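PDB 3MSE: calcium-dependent protein kinase, putative from Plasmodium falciparum, which probably acts as a calcium-dependent serine/threonine protein kinase, its C-terminal EF-hand part, the piece in this structure, binding calcium. Local coordinates for residues A[56-61]-A[81-86]; A[28-33]-A[114-119]; A[43-48]-A[93-98]. One frame throughout, in Å; residues are numbered along the deposited sequence. Where two conformers were deposited one is given.

Interaction 1 (A[56-61]-A[81-86]). With CA (calcium ion), chain E.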
ATOM      1  N   LEU A  56       3.202 -17.278  15.732  1.00 37.84           N
ATOM      2  CA  LEU A  56       4.558 -17.853  15.738  1.00 37.07           C
ATOM      3  C   LEU A  56       5.187 -17.850  17.109  1.00 35.44           C
ATOM      4  O   LEU A  56       5.348 -16.797  17.715  1.00 35.95           O
ATOM      5  CB  LEU A  56       5.484 -17.106  14.757  1.00 36.60           C
ATOM      6  CG  LEU A  56       5.111 -17.116  13.276  1.00 36.66           C
ATOM      7  CD1 LEU A  56       6.202 -16.458  12.437  1.00 35.76           C
ATOM      8  CD2 LEU A  56       4.834 -18.528  12.792  1.00 36.86           C
ATOM      9  N   SER A  57       5.558 -19.025  17.607  1.00 34.59           N
ATOM     10  CA  SER A  57       6.313 -19.078  18.854  1.00 34.16           C
ATOM     11  C   SER A  57       7.783 -18.696  18.598  1.00 33.61           C
ATOM     12  O   SER A  57       8.212 -18.638  17.449  1.00 33.47           O
ATOM     13  CB  SER A  57       6.230 -20.457  19.504  1.00 34.09           C
ATOM     14  OG  SER A  57       6.988 -21.412  18.783  1.00 34.56           O
ATOM     15  N   HIS A  58       8.542 -18.446  19.663  1.00 33.48           N
ATOM     16  CA  HIS A  58       9.987 -18.203  19.514  1.00 33.97           C
ATOM     17  C   HIS A  58      10.681 -19.390  18.837  1.00 34.05           C
ATOM     18  O   HIS A  58      11.458 -19.205  17.889  1.00 34.16           O
ATOM     19  CB  HIS A  58      10.637 -17.844  20.862  1.00 33.38           C
ATOM     20  CG  HIS A  58      10.311 -16.454  21.341  1.00 34.24           C
ATOM     21  ND1 HIS A  58      11.123 -15.751  22.210  1.00 35.32           N
ATOM     22  CD2 HIS A  58       9.265 -15.637  21.066  1.00 35.21           C
ATOM     23  CE1 HIS A  58      10.585 -14.572  22.462  1.00 35.45           C
ATOM     24  NE2 HIS A  58       9.457 -14.476  21.779  1.00 35.53           N
ATOM     25  N   ARG A  59      10.381 -20.597  19.304  0.50 34.16           N
ATOM     26  CA  ARG A  59      10.964 -21.818  18.737  0.50 34.20           C
ATOM     27  C   ARG A  59      10.672 -21.989  17.249  0.50 34.23           C
ATOM     28  O   ARG A  59      11.575 -22.309  16.471  0.50 34.00           O
ATOM     29  CB  ARG A  59      10.497 -23.056  19.511  0.50 34.10           C
ATOM     30  CG  ARG A  59      10.938 -24.375  18.888  0.50 34.12           C
ATOM     31  CD  ARG A  59      10.216 -25.558  19.528  0.50 32.84           C
ATOM     32  NE  ARG A  59       8.783 -25.524  19.238  0.50 32.25           N
ATOM     33  CZ  ARG A  59       8.262 -25.584  18.014  0.50 30.27           C
ATOM     34  NH1 ARG A  59       9.056 -25.660  16.938  0.50 28.95           N
ATOM     35  NH2 ARG A  59       6.946 -25.550  17.864  0.50 26.78           N
ATOM     36  N   GLU A  60       9.416 -21.781  16.848  1.00 34.39           N
ATOM     37  CA  GLU A  60       9.040 -21.911  15.424  1.00 33.76           C
ATOM     38  C   GLU A  60       9.907 -21.046  14.502  1.00 33.17           C
ATOM     39  O   GLU A  60      10.287 -21.479  13.406  1.00 32.84           O
ATOM     40  CB  GLU A  60       7.561 -21.566  15.183  1.00 34.07           C
ATOM     41  CG  GLU A  60       6.568 -22.650  15.683  1.00 35.62           C
ATOM     42  CD  GLU A  60       5.099 -22.243  15.517  1.00 36.18           C
ATOM     43  OE1 GLU A  60       4.242 -23.143  15.430  1.00 38.05           O
ATOM     44  OE2 GLU A  60       4.787 -21.027  15.456  1.00 36.13           O
ATOM     45  N   ILE A  61      10.183 -19.819  14.933  1.00 31.74           N
ATOM     46  CA  ILE A  61      11.022 -18.908  14.161  1.00 31.66           C
ATOM     47  C   ILE A  61      12.506 -19.328  14.319  1.00 31.84           C
ATOM     48  O   ILE A  61      13.259 -19.361  13.347  1.00 31.59           O
ATOM     49  CB  ILE A  61      10.822 -17.448  14.639  1.00 31.02           C
ATOM     50  CG1 ILE A  61       9.386 -16.984  14.351  1.00 31.12           C
ATOM     51  CG2 ILE A  61      11.811 -16.492  13.989  1.00 30.32           C
ATOM     52  CD1 ILE A  61       9.073 -15.641  14.968  1.00 29.38           C
ATOM     53  N   ALA A  81      12.836  -8.076  19.047  1.00 34.24           N
ATOM     54  CA  ALA A  81      12.293  -6.980  18.234  1.00 34.72           C
ATOM     55  C   ALA A  81      10.888  -7.296  17.676  1.00 35.24           C
ATOM     56  O   ALA A  81       9.988  -6.436  17.685  1.00 35.15           O
ATOM     57  CB  ALA A  81      13.252  -6.642  17.095  1.00 34.22           C
ATOM     58  N   LEU A  82      10.723  -8.521  17.183  1.00 35.28           N
ATOM     59  CA  LEU A  82       9.455  -8.996  16.663  1.00 36.58           C
ATOM     60  C   LEU A  82       8.378  -9.077  17.756  1.00 37.58           C
ATOM     61  O   LEU A  82       7.254  -8.629  17.536  1.00 38.07           O
ATOM     62  CB  LEU A  82       9.608 -10.384  16.032  1.00 35.99           C
ATOM     63  CG  LEU A  82      10.364 -10.513  14.707  1.00 34.85           C
ATOM     64  CD1 LEU A  82      10.252 -11.936  14.229  1.00 29.34           C
ATOM     65  CD2 LEU A  82       9.828  -9.509  13.633  1.00 33.21           C
ATOM     66  N   ASP A  83       8.740  -9.642  18.907  1.00 38.74           N
ATOM     67  CA  ASP A  83       7.807  -9.860  20.026  1.00 40.44           C
ATOM     68  C   ASP A  83       7.601  -8.535  20.758  1.00 41.13           C
ATOM     69  O   ASP A  83       8.061  -8.321  21.887  1.00 40.55           O
ATOM     70  CB  ASP A  83       8.319 -10.950  20.976  1.00 40.40           C
ATOM     71  CG  ASP A  83       7.201 -11.570  21.835  1.00 42.88           C
ATOM     72  OD1 ASP A  83       6.024 -11.127  21.728  1.00 44.46           O
ATOM     73  OD2 ASP A  83       7.509 -12.502  22.618  1.00 42.86           O
ATOM     74  N   ILE A  84       6.889  -7.647  20.080  1.00 42.39           N
ATOM     75  CA  ILE A  84       6.761  -6.271  20.511  1.00 44.73           C
ATOM     76  C   ILE A  84       5.932  -6.147  21.794  1.00 46.21           C
ATOM     77  O   ILE A  84       6.135  -5.219  22.586  1.00 46.31           O
ATOM     78  CB  ILE A  84       6.268  -5.405  19.324  1.00 45.09           C
ATOM     79  CG1 ILE A  84       7.051  -4.109  19.256  1.00 45.57           C
ATOM     80  CG2 ILE A  84       4.725  -5.265  19.242  1.00 45.15           C
ATOM     81  CD1 ILE A  84       7.360  -3.772  17.878  1.00 45.47           C
ATOM     82  N   ASN A  85       5.057  -7.130  22.010  1.00 47.43           N
ATOM     83  CA  ASN A  85       4.240  -7.221  23.217  1.00 49.46           C
ATOM     84  C   ASN A  85       4.822  -8.159  24.271  1.00 50.21           C
ATOM     85  O   ASN A  85       4.209  -8.363  25.330  1.00 50.43           O
ATOM     86  CB  ASN A  85       2.814  -7.650  22.847  1.00 49.56           C
ATOM     87  CG  ASN A  85       2.016  -6.521  22.224  1.00 51.34           C
ATOM     88  OD1 ASN A  85       1.682  -5.554  22.902  1.00 54.48           O
ATOM     89  ND2 ASN A  85       1.721  -6.628  20.930  1.00 50.71           N
ATOM     90  N   ASP A  86       6.014  -8.695  23.993  0.50 50.61           N
ATOM     91  CA  ASP A  86       6.669  -9.668  24.865  0.50 51.01           C
ATOM     92  C   ASP A  86       5.681 -10.750  25.322  0.50 51.14           C
ATOM     93  O   ASP A  86       5.548 -11.015  26.518  0.50 51.37           O
ATOM     94  CB  ASP A  86       7.312  -8.970  26.068  0.50 51.20           C
ATOM     95  CG  ASP A  86       8.389  -9.815  26.736  0.50 51.83           C
ATOM     96  OD1 ASP A  86       8.914 -10.747  26.084  0.50 51.92           O
ATOM     97  OD2 ASP A  86       8.718  -9.535  27.911  0.50 51.51           O
TER
HETATM   98 CA    CA E 183       2.235 -21.537  15.508  1.00 34.59          CA
HETATM   99  O   HOH W   1       2.713 -21.626  17.312  1.00 27.76           O

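Interaction 2 (A[28-33]-A[114-119]). With CA (calcium ion), chain B.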
ATOM      1  N   ALA A  28      -2.142   1.030  -9.533  1.00 40.32           N
ATOM      2  CA  ALA A  28      -2.581  -0.354  -9.387  1.00 41.23           C
ATOM      3  C   ALA A  28      -1.415  -1.319  -9.539  1.00 42.31           C
ATOM      4  O   ALA A  28      -1.357  -2.350  -8.857  1.00 41.82           O
ATOM      5  CB  ALA A  28      -3.660  -0.685 -10.389  1.00 40.68           C
ATOM      6  N   HIS A  29      -0.506  -0.999 -10.456  1.00 44.05           N
ATOM      7  CA  HIS A  29       0.702  -1.797 -10.595  1.00 46.01           C
ATOM      8  C   HIS A  29       1.534  -1.800  -9.302  1.00 46.51           C
ATOM      9  O   HIS A  29       2.028  -2.849  -8.893  1.00 46.40           O
ATOM     10  CB  HIS A  29       1.570  -1.381 -11.789  1.00 46.30           C
ATOM     11  CG  HIS A  29       2.782  -2.248 -11.937  1.00 48.87           C
ATOM     12  ND1 HIS A  29       4.050  -1.824 -11.594  1.00 51.80           N
ATOM     13  CD2 HIS A  29       2.902  -3.550 -12.292  1.00 50.07           C
ATOM     14  CE1 HIS A  29       4.906  -2.816 -11.777  1.00 52.30           C
ATOM     15  NE2 HIS A  29       4.234  -3.875 -12.196  1.00 51.49           N
ATOM     16  N   GLU A  30       1.651  -0.630  -8.677  0.50 47.11           N
ATOM     17  CA  GLU A  30       2.357  -0.466  -7.410  0.50 48.09           C
ATOM     18  C   GLU A  30       1.724  -1.239  -6.239  0.50 48.58           C
ATOM     19  O   GLU A  30       2.429  -1.625  -5.308  0.50 48.71           O
ATOM     20  CB  GLU A  30       2.509   1.022  -7.068  0.50 48.13           C
ATOM     21  CG  GLU A  30       3.949   1.539  -7.100  0.50 49.54           C
ATOM     22  CD  GLU A  30       4.523   1.677  -8.501  0.50 50.71           C
ATOM     23  OE1 GLU A  30       4.311   2.738  -9.136  0.50 51.06           O
ATOM     24  OE2 GLU A  30       5.209   0.735  -8.956  0.50 50.35           O
ATOM     25  N   LEU A  31       0.409  -1.459  -6.294  1.00 48.74           N
ATOM     26  CA  LEU A  31      -0.319  -2.272  -5.302  1.00 49.27           C
ATOM     27  C   LEU A  31      -0.062  -3.754  -5.521  1.00 49.41           C
ATOM     28  O   LEU A  31       0.040  -4.536  -4.574  1.00 49.60           O
ATOM     29  CB  LEU A  31      -1.839  -2.033  -5.369  1.00 49.61           C
ATOM     30  CG  LEU A  31      -2.510  -1.019  -4.440  1.00 50.61           C
ATOM     31  CD1 LEU A  31      -4.002  -1.165  -4.547  1.00 52.65           C
ATOM     32  CD2 LEU A  31      -2.104  -1.220  -2.996  1.00 51.51           C
ATOM     33  N   SER A  32       0.013  -4.130  -6.788  1.00 49.07           N
ATOM     34  CA  SER A  32       0.356  -5.475  -7.170  1.00 49.28           C
ATOM     35  C   SER A  32       1.758  -5.852  -6.652  1.00 48.85           C
ATOM     36  O   SER A  32       1.962  -6.953  -6.147  1.00 48.79           O
ATOM     37  CB  SER A  32       0.310  -5.580  -8.685  1.00 49.13           C
ATOM     38  OG  SER A  32       0.079  -6.916  -9.056  1.00 51.96           O
ATOM     39  N   VAL A  33       2.707  -4.928  -6.779  1.00 48.83           N
ATOM     40  CA  VAL A  33       4.099  -5.165  -6.374  1.00 48.88           C
ATOM     41  C   VAL A  33       4.133  -5.374  -4.869  1.00 48.80           C
ATOM     42  O   VAL A  33       4.619  -6.391  -4.390  1.00 48.69           O
ATOM     43  CB  VAL A  33       5.026  -4.002  -6.802  1.00 49.06           C
ATOM     44  CG1 VAL A  33       6.394  -4.070  -6.074  1.00 49.89           C
ATOM     45  CG2 VAL A  33       5.218  -4.000  -8.321  1.00 48.12           C
ATOM     46  N   PHE A 114       3.186  10.141 -10.320  1.00 46.54           N
ATOM     47  CA  PHE A 114       3.642  11.411 -10.865  1.00 46.93           C
ATOM     48  C   PHE A 114       5.074  11.307 -11.405  1.00 46.95           C
ATOM     49  O   PHE A 114       5.357  11.770 -12.505  1.00 46.63           O
ATOM     50  CB  PHE A 114       3.559  12.500  -9.789  1.00 46.83           C
ATOM     51  CG  PHE A 114       3.985  13.854 -10.263  1.00 47.25           C
ATOM     52  CD1 PHE A 114       3.048  14.751 -10.765  1.00 47.06           C
ATOM     53  CD2 PHE A 114       5.324  14.240 -10.201  1.00 48.48           C
ATOM     54  CE1 PHE A 114       3.430  16.004 -11.215  1.00 47.87           C
ATOM     55  CE2 PHE A 114       5.725  15.511 -10.644  1.00 48.63           C
ATOM     56  CZ  PHE A 114       4.776  16.390 -11.153  1.00 48.81           C
ATOM     57  N   ASN A 115       5.966  10.700 -10.623  1.00 47.74           N
ATOM     58  CA  ASN A 115       7.373  10.560 -11.018  1.00 48.38           C
ATOM     59  C   ASN A 115       7.540   9.722 -12.261  1.00 48.35           C
ATOM     60  O   ASN A 115       8.357  10.050 -13.112  1.00 49.08           O
ATOM     61  CB  ASN A 115       8.225   9.998  -9.876  1.00 48.66           C
ATOM     62  CG  ASN A 115       8.547  11.049  -8.821  1.00 49.09           C
ATOM     63  OD1 ASN A 115       8.522  12.248  -9.098  1.00 52.24           O
ATOM     64  ND2 ASN A 115       8.838  10.606  -7.614  1.00 47.74           N
ATOM     65  N   LYS A 116       6.756   8.652 -12.383  1.00 48.20           N
ATOM     66  CA  LYS A 116       6.775   7.844 -13.604  1.00 47.91           C
ATOM     67  C   LYS A 116       6.330   8.631 -14.829  1.00 47.13           C
ATOM     68  O   LYS A 116       6.870   8.440 -15.912  1.00 46.79           O
ATOM     69  CB  LYS A 116       5.942   6.577 -13.449  1.00 48.34           C
ATOM     70  CG  LYS A 116       6.648   5.511 -12.638  1.00 50.48           C
ATOM     71  CD  LYS A 116       5.974   4.161 -12.755  1.00 53.43           C
ATOM     72  CE  LYS A 116       6.831   3.076 -12.091  1.00 56.01           C
ATOM     73  NZ  LYS A 116       7.194   3.426 -10.676  1.00 57.73           N
ATOM     74  N   ILE A 117       5.367   9.530 -14.648  1.00 46.42           N
ATOM     75  CA  ILE A 117       4.829  10.310 -15.761  1.00 46.28           C
ATOM     76  C   ILE A 117       5.774  11.445 -16.195  1.00 47.26           C
ATOM     77  O   ILE A 117       5.901  11.736 -17.377  1.00 46.72           O
ATOM     78  CB  ILE A 117       3.408  10.853 -15.452  1.00 45.80           C
ATOM     79  CG1 ILE A 117       2.414   9.686 -15.258  1.00 44.13           C
ATOM     80  CG2 ILE A 117       2.920  11.760 -16.569  1.00 44.63           C
ATOM     81  CD1 ILE A 117       1.108  10.088 -14.558  1.00 40.33           C
ATOM     82  N   ASP A 118       6.413  12.081 -15.219  1.00 48.42           N
ATOM     83  CA  ASP A 118       7.392  13.130 -15.461  1.00 50.13           C
ATOM     84  C   ASP A 118       8.690  12.470 -15.968  1.00 51.43           C
ATOM     85  O   ASP A 118       9.621  12.236 -15.193  1.00 51.22           O
ATOM     86  CB  ASP A 118       7.614  13.877 -14.146  1.00 50.03           C
ATOM     87  CG  ASP A 118       8.690  14.940 -14.233  1.00 50.28           C
ATOM     88  OD1 ASP A 118       9.236  15.274 -13.157  1.00 50.14           O
ATOM     89  OD2 ASP A 118       8.975  15.443 -15.349  1.00 48.61           O
ATOM     90  N   LYS A 119       8.728  12.149 -17.261  1.00 52.87           N
ATOM     91  CA  LYS A 119       9.826  11.351 -17.836  1.00 54.82           C
ATOM     92  C   LYS A 119      11.192  11.972 -17.536  1.00 56.00           C
ATOM     93  O   LYS A 119      12.133  11.267 -17.167  1.00 56.15           O
ATOM     94  CB  LYS A 119       9.669  11.184 -19.357  1.00 54.57           C
ATOM     95  CG  LYS A 119       8.595  10.205 -19.818  1.00 53.62           C
ATOM     96  CD  LYS A 119       8.314  10.378 -21.338  1.00 51.21           C
ATOM     97  CE  LYS A 119       9.147   9.426 -22.245  1.00 48.90           C
ATOM     98  NZ  LYS A 119       8.768   9.428 -23.742  1.00 39.17           N
TER
HETATM   99 CA    CA B 180       8.273  16.721 -17.150  1.00 55.45          CA
HETATM  100  O   HOH W   2       9.471  15.199 -18.406  1.00 55.59           O
HETATM  101  O   HOH W   3       7.968  17.941 -18.691  1.00 55.45           O

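Interaction 3 (A[43-48]-A[93-98])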
ATOM      1  N   GLU A  43       3.306 -16.662   2.748  1.00 46.40           N
ATOM      2  CA  GLU A  43       3.723 -18.041   2.554  1.00 46.59           C
ATOM      3  C   GLU A  43       4.809 -18.431   3.554  1.00 46.13           C
ATOM      4  O   GLU A  43       4.834 -19.558   4.046  1.00 46.13           O
ATOM      5  CB  GLU A  43       4.166 -18.289   1.112  1.00 46.84           C
ATOM      6  CG  GLU A  43       3.016 -18.727   0.189  0.50 48.52           C
ATOM      7  CD  GLU A  43       2.527 -20.146   0.483  0.50 50.59           C
ATOM      8  OE1 GLU A  43       3.198 -21.118   0.063  0.50 50.71           O
ATOM      9  OE2 GLU A  43       1.467 -20.292   1.131  0.50 51.33           O
ATOM     10  N   LEU A  44       5.684 -17.480   3.870  1.00 45.63           N
ATOM     11  CA  LEU A  44       6.708 -17.695   4.879  1.00 44.99           C
ATOM     12  C   LEU A  44       6.073 -17.961   6.236  1.00 44.27           C
ATOM     13  O   LEU A  44       6.410 -18.935   6.909  1.00 43.67           O
ATOM     14  CB  LEU A  44       7.647 -16.496   4.946  1.00 45.28           C
ATOM     15  CG  LEU A  44       8.965 -16.674   5.703  1.00 46.32           C
ATOM     16  CD1 LEU A  44       9.837 -17.741   5.030  1.00 46.93           C
ATOM     17  CD2 LEU A  44       9.691 -15.328   5.773  1.00 45.97           C
ATOM     18  N   PHE A  45       5.126 -17.107   6.615  1.00 43.91           N
ATOM     19  CA  PHE A  45       4.400 -17.260   7.875  1.00 44.11           C
ATOM     20  C   PHE A  45       3.747 -18.644   7.990  1.00 44.76           C
ATOM     21  O   PHE A  45       3.809 -19.274   9.037  1.00 44.63           O
ATOM     22  CB  PHE A  45       3.339 -16.149   8.010  1.00 43.75           C
ATOM     23  CG  PHE A  45       2.571 -16.194   9.292  1.00 43.36           C
ATOM     24  CD1 PHE A  45       3.012 -15.482  10.403  1.00 43.25           C
ATOM     25  CD2 PHE A  45       1.397 -16.942   9.396  1.00 42.89           C
ATOM     26  CE1 PHE A  45       2.311 -15.521  11.607  1.00 42.88           C
ATOM     27  CE2 PHE A  45       0.687 -16.984  10.599  1.00 43.54           C
ATOM     28  CZ  PHE A  45       1.153 -16.271  11.706  1.00 43.02           C
ATOM     29  N   TYR A  46       3.127 -19.099   6.902  1.00 45.77           N
ATOM     30  CA  TYR A  46       2.445 -20.386   6.859  1.00 47.11           C
ATOM     31  C   TYR A  46       3.425 -21.541   7.106  1.00 46.67           C
ATOM     32  O   TYR A  46       3.106 -22.473   7.840  1.00 46.63           O
ATOM     33  CB  TYR A  46       1.696 -20.563   5.521  1.00 47.65           C
ATOM     34  CG  TYR A  46       0.833 -21.817   5.446  1.00 50.73           C
ATOM     35  CD1 TYR A  46      -0.504 -21.795   5.864  1.00 53.54           C
ATOM     36  CD2 TYR A  46       1.352 -23.021   4.951  1.00 54.17           C
ATOM     37  CE1 TYR A  46      -1.302 -22.936   5.803  1.00 56.05           C
ATOM     38  CE2 TYR A  46       0.563 -24.177   4.883  1.00 56.31           C
ATOM     39  CZ  TYR A  46      -0.760 -24.121   5.313  1.00 57.40           C
ATOM     40  OH  TYR A  46      -1.543 -25.248   5.248  1.00 59.07           O
ATOM     41  N   LYS A  47       4.612 -21.471   6.507  1.00 46.62           N
ATOM     42  CA  LYS A  47       5.637 -22.502   6.728  1.00 46.32           C
ATOM     43  C   LYS A  47       6.183 -22.503   8.152  1.00 45.40           C
ATOM     44  O   LYS A  47       6.401 -23.569   8.721  1.00 45.19           O
ATOM     45  CB  LYS A  47       6.763 -22.400   5.692  1.00 47.22           C
ATOM     46  CG  LYS A  47       6.309 -22.825   4.290  1.00 49.78           C
ATOM     47  CD  LYS A  47       7.155 -22.175   3.190  1.00 54.01           C
ATOM     48  CE  LYS A  47       6.509 -22.353   1.807  1.00 56.76           C
ATOM     49  NZ  LYS A  47       5.127 -21.747   1.775  1.00 59.39           N
ATOM     50  N   LEU A  48       6.361 -21.326   8.755  1.00 44.24           N
ATOM     51  CA  LEU A  48       6.888 -21.277  10.126  1.00 43.48           C
ATOM     52  C   LEU A  48       5.907 -21.788  11.167  1.00 43.25           C
ATOM     53  O   LEU A  48       6.303 -22.357  12.188  1.00 42.06           O
ATOM     54  CB  LEU A  48       7.352 -19.870  10.515  1.00 43.49           C
ATOM     55  CG  LEU A  48       8.369 -19.134   9.642  1.00 44.20           C
ATOM     56  CD1 LEU A  48       9.089 -18.089  10.470  1.00 43.08           C
ATOM     57  CD2 LEU A  48       9.350 -20.100   9.028  1.00 44.22           C
ATOM     58  N   THR A  93       0.763  -9.823  11.985  1.00 37.41           N
ATOM     59  CA  THR A  93       1.081  -8.409  11.813  1.00 37.19           C
ATOM     60  C   THR A  93       2.486  -8.073  12.332  1.00 35.65           C
ATOM     61  O   THR A  93       3.217  -7.327  11.703  1.00 34.89           O
ATOM     62  CB  THR A  93      -0.010  -7.520  12.487  1.00 37.00           C
ATOM     63  OG1 THR A  93      -1.237  -7.750  11.793  1.00 40.00           O
ATOM     64  CG2 THR A  93       0.338  -6.039  12.372  1.00 37.39           C
ATOM     65  N   GLU A  94       2.833  -8.609  13.491  1.00 35.23           N
ATOM     66  CA  GLU A  94       4.160  -8.380  14.081  1.00 35.33           C
ATOM     67  C   GLU A  94       5.319  -8.992  13.270  1.00 34.53           C
ATOM     68  O   GLU A  94       6.406  -8.386  13.172  1.00 34.21           O
ATOM     69  CB  GLU A  94       4.181  -8.854  15.523  1.00 36.14           C
ATOM     70  CG  GLU A  94       3.171  -8.064  16.397  1.00 39.09           C
ATOM     71  CD  GLU A  94       2.829  -8.757  17.711  1.00 45.45           C
ATOM     72  OE1 GLU A  94       2.028  -8.173  18.478  1.00 48.15           O
ATOM     73  OE2 GLU A  94       3.355  -9.864  17.995  1.00 46.64           O
ATOM     74  N   PHE A  95       5.061 -10.156  12.677  1.00 33.28           N
ATOM     75  CA  PHE A  95       6.030 -10.875  11.857  1.00 33.66           C
ATOM     76  C   PHE A  95       6.259 -10.063  10.605  1.00 33.94           C
ATOM     77  O   PHE A  95       7.382  -9.830  10.176  1.00 33.51           O
ATOM     78  CB  PHE A  95       5.497 -12.266  11.480  1.00 32.85           C
ATOM     79  CG  PHE A  95       6.452 -13.088  10.629  1.00 31.99           C
ATOM     80  CD1 PHE A  95       6.143 -13.388   9.308  1.00 31.76           C
ATOM     81  CD2 PHE A  95       7.652 -13.573  11.163  1.00 31.92           C
ATOM     82  CE1 PHE A  95       7.014 -14.170   8.527  1.00 34.72           C
ATOM     83  CE2 PHE A  95       8.539 -14.350  10.385  1.00 32.10           C
ATOM     84  CZ  PHE A  95       8.226 -14.652   9.086  1.00 30.55           C
ATOM     85  N   MET A  96       5.162  -9.608  10.028  1.00 34.01           N
ATOM     86  CA  MET A  96       5.218  -8.922   8.780  1.00 35.04           C
ATOM     87  C   MET A  96       5.854  -7.522   8.897  1.00 34.30           C
ATOM     88  O   MET A  96       6.543  -7.056   7.970  1.00 34.12           O
ATOM     89  CB  MET A  96       3.817  -8.954   8.166  1.00 36.67           C
ATOM     90  CG  MET A  96       3.196  -7.663   7.972  1.00 42.23           C
ATOM     91  SD  MET A  96       3.534  -7.430   6.261  1.00 53.67           S
ATOM     92  CE  MET A  96       3.508  -5.648   6.281  1.00 50.67           C
ATOM     93  N   ALA A  97       5.668  -6.878  10.044  1.00 33.32           N
ATOM     94  CA  ALA A  97       6.336  -5.622  10.341  1.00 33.99           C
ATOM     95  C   ALA A  97       7.878  -5.739  10.255  1.00 34.10           C
ATOM     96  O   ALA A  97       8.538  -4.826   9.804  1.00 34.27           O
ATOM     97  CB  ALA A  97       5.932  -5.130  11.716  1.00 33.79           C
ATOM     98  N   GLY A  98       8.425  -6.864  10.692  1.00 34.12           N
ATOM     99  CA  GLY A  98       9.873  -7.059  10.694  1.00 34.87           C
ATOM    100  C   GLY A  98      10.424  -7.589   9.386  1.00 35.15           C
ATOM    101  O   GLY A  98      11.633  -7.499   9.162  1.00 35.81           O
TER

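Interaction 1 (A[56-61]-A[81-86])
His-58 and Ile-61 meet Asp-83 and Leu-82 inside a paired EF-hand domain. Helix 58-67 leaves the calcium loop of the first hand. Helix 72-82 leads into the loop of the second.

The polar contact is one hydrogen bond. His-58 NE2 donates to Asp-83 OD2 at 2.9 Å, with an N-H...O angle of 153°. The imidazole comes in edge-on, its plane 78° from that of the carboxylate. OD2 is taken on its anti side, from a direction tilted out of the carboxylate plane. The first torsion of His-58 (chi1 -74°) sets CG beside the backbone N, and the ring end reaches across to the acid. The same carboxylate is gripped by its own loop: Asp-83 OD1 accepts from Arg-87 N and OD2 from Gly-88 N. OD2 therefore has two donors, and together with the bond to OD1 these restrain the rotation of the carboxylate.

The apolar contact is separate from this bond. Ile-61 CD1 touches Leu-82 CD1 at 4.0 Å. Ile-90 of the second hand's strand also packs on Ile-61, His-58 and Asp-83. Its backbone bonds to Leu-56, which joins the two loops in the short antiparallel sheet of an EF-hand pair.

A capping box starts helix 58-67. Glu-60 N donates to Ser-57 OG at 3.1 Å, and Ser-57 N to Glu-60 OE2 at 3.0 Å. Glu-60 is also a calcium ligand, alongside Asp-49, Asn-51, Asn-53 and the Ser-55 carbonyl. Glu-60 is bidentate, with its OE1 and OE2 each 2.6 Å from the calcium ion.

Interaction 2 (A[28-33]-A[114-119])
Lys-116 extends its side chain from helix 109-117 across to Glu-30 of helix 18-48, the two side chains coming from opposite directions. Lys-116 NZ is 3.3 Å from Glu-30 OE1. This is a salt bridge whose hydrogen bond is weak. The second oxygen is farther off, with Glu-30 OE2 3.8 Å from Lys-116 NZ. The ammonium thus leans to one oxygen of the carboxylate. Lys-116 CE follows at 3.9 Å from Glu-30 OE1.

The lysine chain is extended through most of its length and bends only at its last torsion (chi4 53°). The glutamate bends early, at chi2 (73°), which turns its carboxylate toward the lysine. Glu-30 was modelled in two conformers; the bridge is described for one, and its persistence is doubtful.

The backbones stay well apart here. The nearest CA atoms, of Glu-30 and Lys-116, are 11.3 Å from each other. Closer packing lies next to the bridge, where Lys-116 and Ile-117 rest on Ile-26 of the long helix. The residue after Glu-30, Leu-31, packs on Met-96 of the second subunit.

Helix 109-117 is the entering helix of a calcium-binding EF-hand. Asp-118, just past its end, opens the loop. Asp-118 OD2 binds the calcium ion at 2.3 Å, together with Asp-122, the Tyr-124 carbonyl, Asp-129 and water. Asp-118 OD1 accepts from Gly-123 N, which fixes the turn of the carboxylate.

One weakly hydrogen-bonded ion pair at the surface, with an acid modelled in two positions, probably adds only a modest electrostatic tie between the two helices.

Interaction 3 (A[43-48]-A[93-98])
Phe-95 and Phe-45 both hold CG opposite the backbone N (chi1 -180° and -178°), and this carries each ring out from its helix into the gap between them. Phe-95 CD1 comes to the edge of the Phe-45 ring, nearly in its plane, and meets Phe-45 CD1 at 3.9 Å. The two side chains run obliquely to one another. Leu-44 meets the far end of Phe-95: its CD2 lies near the ring plane, 3.7 Å from Phe-95 CZ. Leu-48 CD1 also reaches that end, 3.8 Å from Phe-95 CE2.

The contact belongs to the hydrophobic core of a paired EF-hand domain. It joins the entering helix of the first hand, 18-48, to the exiting helix of the second, 92-99. The two short segments are 10.9 Å apart at their axes and run at 124° to each other. Leu-56 from the first hand's strand packs on Phe-45, Leu-48 and Phe-95. Leu-44 also touches Ile-2 of the second subunit.

Polar chemistry stays on the outer side of helix 18-48. Lys-47 NZ makes a salt bridge with Glu-43 OE1 at 2.7 Å. Lys-47 NZ also donates to Glu-43 O at 3.2 Å; Lys-47 N reaches that oxygen from the other face.

In the fold
Interactions 1 and 3 are buried and belong to the same EF-hand pair. Their centres are about 10 Å apart, and they touch through Glu-60 CB packing on Leu-48 O and through a probable hydrogen bond from Asn-85 ND2 to Glu-94 OE1. Interaction 3 is wholly apolar across its helices. Interaction 1 mixes a buried polar bond with aliphatic packing beside the first calcium site. Interaction 2 lies at the surface, its centre about 27 Å from that of interaction 3 and about 35 Å from that of interaction 1. Its chemistry is ionic. Helix 18-48 serves both interactions 2 and 3, so this one long helix spans the two calcium-binding regions. All three also touch the second subunit.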